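Local structure of mevalonate diphosphate decarboxylase (Legionella pneumophila, 3LTO) at residues L26-S31 with T207-A212; S149-F154 with A159-D164. The protein probably catalyses the ATP-dependent decarboxylation of mevalonate diphosphate to isopentenyl diphosphate, the step that yields the isoprenoid building block. One frame throughout, in Å; residues are numbered along the deposited sequence.

Contact 1: L26-S31 with T207-A212; sequences LPDNSS and TRSERA
Asn29 and Ser209 carry this contact: the loop 26-31 lays the Asn29 side chain against the first turn of helix 208-224, where the CA atoms of the two residues come within 5.3 Å of each other. Ser209 OG donates to Asn29 OD1 over 2.9 Å, in the carbonyl plane and on a lone pair, with a C=O...donor angle of 126°. Asn29 CG stands between its own backbone N and carbonyl carbon (chi1 59°). With the amide held there, its other branch, ND2, donates to Ser30 O at 2.7 Å, close to the amide plane, and also to Lys15 O. Bonds on both branches thus fix the rotation of the amide. One helical turn on from Ser209, the methyl of Ala212 packs on the same amide, its CB 3.6 Å from Asn29 CG. A water 2.8 Å from Asn29 OD1 probably donates to it and makes a weak bond with Arg208 NE. The Ser209 hydroxyl, anti to its carbonyl carbon (chi1 -64°), also passes 3.2 Å from Asp28 CB. Its further partner is Lys19 NZ, which forms a salt bridge with Asp28 OD2 as well, so one lysine ties the carboxylate of the loop to the serine of the helix. Arg208 and Arg211 both form salt bridges with Asp241 of helix 228-247, and Arg208 also with Glu238. The contact therefore joins the loop between strands 2-12 and 31-47 of the N-terminal domain to the start of helix 208-224 in the C-terminal domain, with helix 228-247 alongside.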
ATOM      1  N   LEU A  26      -0.270   0.737  -8.636  1.00 15.95           N
ATOM      2  CA  LEU A  26      -0.648   1.607  -7.526  1.00 15.64           C
ATOM      3  C   LEU A  26      -1.135   2.940  -8.108  1.00 14.11           C
ATOM      4  O   LEU A  26      -0.630   3.393  -9.132  1.00 10.90           O
ATOM      5  CB  LEU A  26       0.562   1.852  -6.622  1.00 16.54           C
ATOM      6  CG  LEU A  26       1.151   0.622  -5.925  1.00 20.30           C
ATOM      7  CD1 LEU A  26       2.551   0.938  -5.411  1.00 21.96           C
ATOM      8  CD2 LEU A  26       0.235   0.197  -4.788  1.00 19.40           C
ATOM      9  N   PRO A  27      -2.125   3.580  -7.463  1.00 12.73           N
ATOM     10  CA  PRO A  27      -2.641   4.860  -7.966  1.00 12.07           C
ATOM     11  C   PRO A  27      -1.602   5.969  -7.866  1.00 10.87           C
ATOM     12  O   PRO A  27      -0.844   6.025  -6.900  1.00 10.90           O
ATOM     13  CB  PRO A  27      -3.854   5.120  -7.073  1.00 11.70           C
ATOM     14  CG  PRO A  27      -3.445   4.475  -5.760  1.00 12.11           C
ATOM     15  CD  PRO A  27      -2.811   3.178  -6.219  1.00 11.67           C
ATOM     16  N   ASP A  28      -1.561   6.846  -8.863  1.00  9.52           N
ATOM     17  CA  ASP A  28      -0.604   7.945  -8.848  1.00 10.39           C
ATOM     18  C   ASP A  28      -0.936   8.920  -7.737  1.00 10.56           C
ATOM     19  O   ASP A  28      -0.060   9.610  -7.211  1.00 10.46           O
ATOM     20  CB  ASP A  28      -0.574   8.641 -10.207  1.00 11.15           C
ATOM     21  CG  ASP A  28       0.265   7.882 -11.226  1.00 11.11           C
ATOM     22  OD1 ASP A  28       0.539   6.679 -11.014  1.00 13.93           O
ATOM     23  OD2 ASP A  28       0.646   8.484 -12.247  1.00 12.61           O
ATOM     24  N   ASN A  29      -2.210   8.986  -7.373  1.00  9.40           N
ATOM     25  CA  ASN A  29      -2.590   9.846  -6.273  1.00  9.67           C
ATOM     26  C   ASN A  29      -3.715   9.206  -5.496  1.00 10.08           C
ATOM     27  O   ASN A  29      -4.403   8.320  -5.992  1.00 10.77           O
ATOM     28  CB  ASN A  29      -2.976  11.263  -6.742  1.00  9.96           C
ATOM     29  CG  ASN A  29      -4.132  11.276  -7.723  1.00 11.43           C
ATOM     30  OD1 ASN A  29      -3.929  11.390  -8.936  1.00 10.62           O
ATOM     31  ND2 ASN A  29      -5.353  11.166  -7.206  1.00 10.71           N
ATOM     32  N   SER A  30      -3.869   9.634  -4.254  1.00  7.98           N
ATOM     33  CA  SER A  30      -4.914   9.106  -3.410  1.00  8.21           C
ATOM     34  C   SER A  30      -6.262   9.577  -3.930  1.00  8.30           C
ATOM     35  O   SER A  30      -6.343  10.476  -4.782  1.00  7.32           O
ATOM     36  CB  SER A  30      -4.724   9.593  -1.974  1.00  6.56           C
ATOM     37  OG  SER A  30      -3.494   9.136  -1.446  1.00  9.89           O
ATOM     38  N   SER A  31      -7.316   8.960  -3.411  1.00  6.25           N
ATOM     39  CA  SER A  31      -8.677   9.315  -3.776  1.00  6.51           C
ATOM     40  C   SER A  31      -9.567   9.216  -2.541  1.00  7.79           C
ATOM     41  O   SER A  31      -9.324   8.396  -1.651  1.00  9.93           O
ATOM     42  CB  SER A  31      -9.189   8.404  -4.900  1.00  6.88           C
ATOM     43  OG  SER A  31      -9.144   7.029  -4.541  1.00 11.01           O
ATOM     44  N   THR A 207       0.988  16.783 -14.489  1.00 15.85           N
ATOM     45  CA  THR A 207       0.949  17.424 -13.176  1.00 14.48           C
ATOM     46  C   THR A 207      -0.367  17.232 -12.406  1.00 14.33           C
ATOM     47  O   THR A 207      -0.562  17.810 -11.332  1.00 11.28           O
ATOM     48  CB  THR A 207       1.180  18.933 -13.329  1.00 15.07           C
ATOM     49  OG1 THR A 207       0.199  19.467 -14.231  1.00 15.42           O
ATOM     50  CG2 THR A 207       2.592  19.213 -13.891  1.00 15.12           C
ATOM     51  N   ARG A 208      -1.260  16.420 -12.964  1.00 13.71           N
ATOM     52  CA  ARG A 208      -2.571  16.153 -12.370  1.00 13.23           C
ATOM     53  C   ARG A 208      -2.565  15.573 -10.940  1.00 12.94           C
ATOM     54  O   ARG A 208      -3.342  16.007 -10.081  1.00 14.63           O
ATOM     55  CB  ARG A 208      -3.360  15.249 -13.330  1.00 12.85           C
ATOM     56  CG  ARG A 208      -4.593  14.587 -12.758  1.00 16.99           C
ATOM     57  CD  ARG A 208      -5.563  15.570 -12.125  1.00 15.79           C
ATOM     58  NE  ARG A 208      -6.450  14.839 -11.225  1.00 18.10           N
ATOM     59  CZ  ARG A 208      -7.125  15.374 -10.215  1.00 15.13           C
ATOM     60  NH1 ARG A 208      -7.033  16.673  -9.951  1.00 15.04           N
ATOM     61  NH2 ARG A 208      -7.872  14.592  -9.447  1.00 15.43           N
ATOM     62  N   SER A 209      -1.690  14.610 -10.675  1.00  9.95           N
ATOM     63  CA  SER A 209      -1.626  14.006  -9.353  1.00  8.95           C
ATOM     64  C   SER A 209      -1.114  14.979  -8.295  1.00 10.23           C
ATOM     65  O   SER A 209      -1.537  14.926  -7.143  1.00  9.34           O
ATOM     66  CB  SER A 209      -0.758  12.747  -9.388  1.00  8.54           C
ATOM     67  OG  SER A 209      -1.352  11.758 -10.215  1.00  7.85           O
ATOM     68  N   GLU A 210      -0.202  15.869  -8.676  1.00 10.09           N
ATOM     69  CA  GLU A 210       0.310  16.852  -7.722  1.00 12.38           C
ATOM     70  C   GLU A 210      -0.845  17.717  -7.235  1.00 11.16           C
ATOM     71  O   GLU A 210      -0.969  17.987  -6.042  1.00 12.78           O
ATOM     72  CB  GLU A 210       1.369  17.744  -8.372  1.00 14.42           C
ATOM     73  CG  GLU A 210       2.749  17.122  -8.466  1.00 20.45           C
ATOM     74  CD  GLU A 210       3.559  17.684  -9.621  1.00 23.50           C
ATOM     75  OE1 GLU A 210       3.560  18.918  -9.812  1.00 26.40           O
ATOM     76  OE2 GLU A 210       4.200  16.890 -10.336  1.00 27.65           O
ATOM     77  N   ARG A 211      -1.687  18.155  -8.165  1.00 10.16           N
ATOM     78  CA  ARG A 211      -2.833  18.986  -7.812  1.00 11.51           C
ATOM     79  C   ARG A 211      -3.840  18.221  -6.944  1.00 10.96           C
ATOM     80  O   ARG A 211      -4.391  18.769  -5.982  1.00 12.12           O
ATOM     81  CB  ARG A 211      -3.531  19.502  -9.078  1.00 11.56           C
ATOM     82  CG  ARG A 211      -2.689  20.464  -9.909  1.00 12.99           C
ATOM     83  CD  ARG A 211      -3.542  21.203 -10.939  1.00 12.54           C
ATOM     84  NE  ARG A 211      -4.098  20.309 -11.953  1.00 13.30           N
ATOM     85  CZ  ARG A 211      -3.392  19.742 -12.927  1.00 10.95           C
ATOM     86  NH1 ARG A 211      -2.095  19.978 -13.022  1.00 12.50           N
ATOM     87  NH2 ARG A 211      -3.987  18.953 -13.816  1.00 11.62           N
ATOM     88  N   ALA A 212      -4.074  16.955  -7.285  1.00 10.87           N
ATOM     89  CA  ALA A 212      -5.010  16.116  -6.541  1.00 11.62           C
ATOM     90  C   ALA A 212      -4.572  15.943  -5.088  1.00 12.73           C
ATOM     91  O   ALA A 212      -5.400  15.961  -4.173  1.00 11.10           O
ATOM     92  CB  ALA A 212      -5.135  14.747  -7.209  1.00 10.78           C
TER
HETATM   93  O   HOH W   1      -5.869  11.528 -11.002  1.00  9.54           O

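Contact 2: S149-F154 with A159-D164. With SO4 (sulfate ion), chain C.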
ATOM      1  N   SER A 149     -12.014   1.977  -8.889  1.00 12.65           N
ATOM      2  CA  SER A 149     -13.024   2.643  -8.075  1.00 13.16           C
ATOM      3  C   SER A 149     -13.743   1.728  -7.095  1.00 13.29           C
ATOM      4  O   SER A 149     -14.105   2.157  -5.994  1.00 12.16           O
ATOM      5  CB  SER A 149     -14.070   3.292  -8.974  1.00 13.04           C
ATOM      6  OG  SER A 149     -13.447   4.087  -9.962  1.00 22.94           O
ATOM      7  N   SER A 150     -13.944   0.473  -7.483  1.00  9.75           N
ATOM      8  CA  SER A 150     -14.678  -0.456  -6.636  1.00 11.17           C
ATOM      9  C   SER A 150     -14.092  -0.752  -5.258  1.00 11.24           C
ATOM     10  O   SER A 150     -14.846  -1.081  -4.342  1.00 11.77           O
ATOM     11  CB  SER A 150     -14.924  -1.775  -7.377  1.00  8.09           C
ATOM     12  OG  SER A 150     -13.752  -2.557  -7.435  1.00  8.91           O
ATOM     13  N   CYS A 151     -12.772  -0.644  -5.094  1.00 10.60           N
ATOM     14  CA  CYS A 151     -12.176  -0.941  -3.792  1.00  9.82           C
ATOM     15  C   CYS A 151     -12.666   0.005  -2.710  1.00  9.16           C
ATOM     16  O   CYS A 151     -12.642  -0.331  -1.526  1.00  7.46           O
ATOM     17  CB  CYS A 151     -10.635  -0.934  -3.859  1.00 10.33           C
ATOM     18  SG  CYS A 151      -9.789   0.676  -3.907  1.00 10.21           S
ATOM     19  N   ARG A 152     -13.126   1.181  -3.123  1.00 10.66           N
ATOM     20  CA  ARG A 152     -13.641   2.177  -2.188  1.00 10.73           C
ATOM     21  C   ARG A 152     -15.055   1.872  -1.713  1.00 11.80           C
ATOM     22  O   ARG A 152     -15.524   2.457  -0.729  1.00 12.25           O
ATOM     23  CB  ARG A 152     -13.637   3.559  -2.824  1.00 10.43           C
ATOM     24  CG  ARG A 152     -12.292   4.221  -2.867  1.00 11.17           C
ATOM     25  CD  ARG A 152     -12.458   5.680  -3.215  1.00 13.20           C
ATOM     26  NE  ARG A 152     -11.937   5.984  -4.534  1.00 18.97           N
ATOM     27  CZ  ARG A 152     -12.673   6.133  -5.626  1.00 16.90           C
ATOM     28  NH1 ARG A 152     -13.987   6.007  -5.574  1.00 15.89           N
ATOM     29  NH2 ARG A 152     -12.078   6.415  -6.773  1.00 20.92           N
ATOM     30  N   SER A 153     -15.740   0.965  -2.403  1.00  9.74           N
ATOM     31  CA  SER A 153     -17.107   0.626  -2.016  1.00 10.27           C
ATOM     32  C   SER A 153     -17.204  -0.339  -0.835  1.00 10.27           C
ATOM     33  O   SER A 153     -18.295  -0.594  -0.335  1.00  9.51           O
ATOM     34  CB  SER A 153     -17.873   0.060  -3.214  1.00  8.24           C
ATOM     35  OG  SER A 153     -18.163   1.091  -4.143  1.00  8.24           O
ATOM     36  N   PHE A 154     -16.059  -0.857  -0.393  1.00  9.66           N
ATOM     37  CA  PHE A 154     -15.992  -1.792   0.728  1.00  9.48           C
ATOM     38  C   PHE A 154     -15.928  -1.082   2.083  1.00 11.31           C
ATOM     39  O   PHE A 154     -15.814  -1.730   3.130  1.00 12.99           O
ATOM     40  CB  PHE A 154     -14.762  -2.697   0.569  1.00  7.80           C
ATOM     41  CG  PHE A 154     -14.909  -3.721  -0.516  1.00  7.09           C
ATOM     42  CD1 PHE A 154     -15.408  -4.987  -0.228  1.00  5.90           C
ATOM     43  CD2 PHE A 154     -14.630  -3.397  -1.841  1.00  6.53           C
ATOM     44  CE1 PHE A 154     -15.636  -5.914  -1.244  1.00  5.42           C
ATOM     45  CE2 PHE A 154     -14.856  -4.321  -2.869  1.00  4.14           C
ATOM     46  CZ  PHE A 154     -15.360  -5.578  -2.568  1.00  4.61           C
ATOM     47  N   ALA A 159     -14.333   6.708   2.310  1.00 12.01           N
ATOM     48  CA  ALA A 159     -13.217   5.822   1.999  1.00 10.17           C
ATOM     49  C   ALA A 159     -12.025   6.589   1.457  1.00 10.00           C
ATOM     50  O   ALA A 159     -12.166   7.415   0.563  1.00  9.67           O
ATOM     51  CB  ALA A 159     -13.649   4.769   0.988  1.00  8.01           C
ATOM     52  N   LEU A 160     -10.849   6.311   2.007  1.00 11.19           N
ATOM     53  CA  LEU A 160      -9.633   6.958   1.550  1.00 10.29           C
ATOM     54  C   LEU A 160      -8.719   5.878   1.010  1.00 10.58           C
ATOM     55  O   LEU A 160      -8.406   4.912   1.701  1.00 10.40           O
ATOM     56  CB  LEU A 160      -8.936   7.703   2.688  1.00 11.38           C
ATOM     57  CG  LEU A 160      -7.602   8.359   2.299  1.00 11.03           C
ATOM     58  CD1 LEU A 160      -7.853   9.465   1.293  1.00 12.70           C
ATOM     59  CD2 LEU A 160      -6.910   8.915   3.536  1.00  8.82           C
ATOM     60  N   TRP A 161      -8.308   6.048  -0.240  1.00 11.87           N
ATOM     61  CA  TRP A 161      -7.435   5.102  -0.918  1.00 10.59           C
ATOM     62  C   TRP A 161      -6.091   5.784  -1.157  1.00 12.97           C
ATOM     63  O   TRP A 161      -6.008   6.800  -1.848  1.00 14.00           O
ATOM     64  CB  TRP A 161      -8.101   4.680  -2.238  1.00  8.99           C
ATOM     65  CG  TRP A 161      -7.312   3.764  -3.137  1.00  7.31           C
ATOM     66  CD1 TRP A 161      -6.220   3.019  -2.808  1.00  9.05           C
ATOM     67  CD2 TRP A 161      -7.585   3.487  -4.515  1.00  7.33           C
ATOM     68  NE1 TRP A 161      -5.789   2.293  -3.898  1.00  6.85           N
ATOM     69  CE2 TRP A 161      -6.612   2.560  -4.959  1.00  8.10           C
ATOM     70  CE3 TRP A 161      -8.560   3.931  -5.422  1.00  5.72           C
ATOM     71  CZ2 TRP A 161      -6.582   2.069  -6.273  1.00  8.16           C
ATOM     72  CZ3 TRP A 161      -8.533   3.449  -6.728  1.00  5.01           C
ATOM     73  CH2 TRP A 161      -7.549   2.524  -7.140  1.00  9.10           C
ATOM     74  N   THR A 162      -5.046   5.237  -0.549  1.00 13.86           N
ATOM     75  CA  THR A 162      -3.697   5.768  -0.694  1.00 13.91           C
ATOM     76  C   THR A 162      -2.776   4.585  -0.911  1.00 13.70           C
ATOM     77  O   THR A 162      -2.773   3.656  -0.113  1.00 14.03           O
ATOM     78  CB  THR A 162      -3.241   6.512   0.572  1.00 14.00           C
ATOM     79  OG1 THR A 162      -4.010   7.707   0.737  1.00 11.76           O
ATOM     80  CG2 THR A 162      -1.771   6.875   0.469  1.00 15.20           C
ATOM     81  N   GLY A 163      -1.995   4.616  -1.983  1.00 14.43           N
ATOM     82  CA  GLY A 163      -1.100   3.508  -2.256  1.00 17.33           C
ATOM     83  C   GLY A 163      -1.900   2.237  -2.473  1.00 19.62           C
ATOM     84  O   GLY A 163      -2.867   2.233  -3.241  1.00 18.59           O
ATOM     85  N   ASP A 164      -1.516   1.154  -1.803  1.00 21.20           N
ATOM     86  CA  ASP A 164      -2.249  -0.096  -1.970  1.00 24.16           C
ATOM     87  C   ASP A 164      -3.165  -0.377  -0.789  1.00 24.46           C
ATOM     88  O   ASP A 164      -3.592  -1.515  -0.584  1.00 24.40           O
ATOM     89  CB  ASP A 164      -1.294  -1.281  -2.185  1.00 26.63           C
ATOM     90  CG  ASP A 164      -0.373  -1.518  -1.006  1.00 29.63           C
ATOM     91  OD1 ASP A 164      -0.851  -1.442   0.146  1.00 31.50           O
ATOM     92  OD2 ASP A 164       0.824  -1.799  -1.229  1.00 32.86           O
TER
HETATM   93  S   SO4 C 400     -12.792   8.049  -9.494  1.00 17.05           S
HETATM   94  O1  SO4 C 400     -12.036   8.582  -8.348  1.00 14.16           O
HETATM   95  O2  SO4 C 400     -13.369   6.759  -9.103  1.00 18.76           O
HETATM   96  O3  SO4 C 400     -13.857   9.001  -9.842  1.00 21.07           O
HETATM   97  O4  SO4 C 400     -11.927   7.849 -10.663  1.00 18.48           O
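Arg152 and Ala159 bring the two backbones closest, with CA atoms 5.6 Å apart; 149-154 coils through successive turns, Arg152 N bonding to Ser149 O and Ser153 N to Ser150 O, while 159-162 runs extended. No hydrogen bond joins the two segments. Arg152 O lies 3.4 Å from the Ala159 methyl carbon CB, and the CB atoms of both residues touch. Two residues along the strand from Ala159, Trp161 has Cys151 SG over one face of its indole, 3.8 Å from the centroid of the six-membered ring and 16° off its normal, a sulfur-aromatic contact; CG of Trp161 anti to the backbone N (chi1 176°) swings the ring across to it. Both segments belong to the GHMP-type N-terminal domain, whose strand 158-162 pairs antiparallel with 31-47. The bent Arg152 chain crosses the tryptophan side chain at about a right angle. Arg152 NE lies at the indole edge, 4.1 Å from Trp161 CE3, and is hydrogen-bonded to Ser31 OG. Beyond, Arg152 NH2 gives a nearly straight 2.7 Å hydrogen bond (173°) to sulfate O2, which lies in the guanidinium plane; Ser149 OG donates to the same oxygen at 2.8 Å. Tyr16 N and Met17 N also bind this sulfate, probably acquired from the crystallisation liquor.

Contact 1 and contact 2 lie with their centres 14 Å apart and meet directly. Ser31 begins strand 31-47, and its carbonyl O bonds to Trp161 N of the antiparallel partner strand 158-162 at 2.9 Å, while Ser30 OG lies 2.7 Å from Thr162 OG1, a probable hydrogen bond. In chain order 26-31 comes first, then both segments of contact 2, then 207-212. Contact 2 is thus local, within the N-terminal domain, whereas contact 1 links that domain to the C-terminal one across 176 residues. Ser31 OG also accepts from Arg152 NE, so the loop of contact 1 connects through one bond to the arginine that binds the sulfate. Both contacts also touch the second subunit, Ser30 OG bonding to its Gly310.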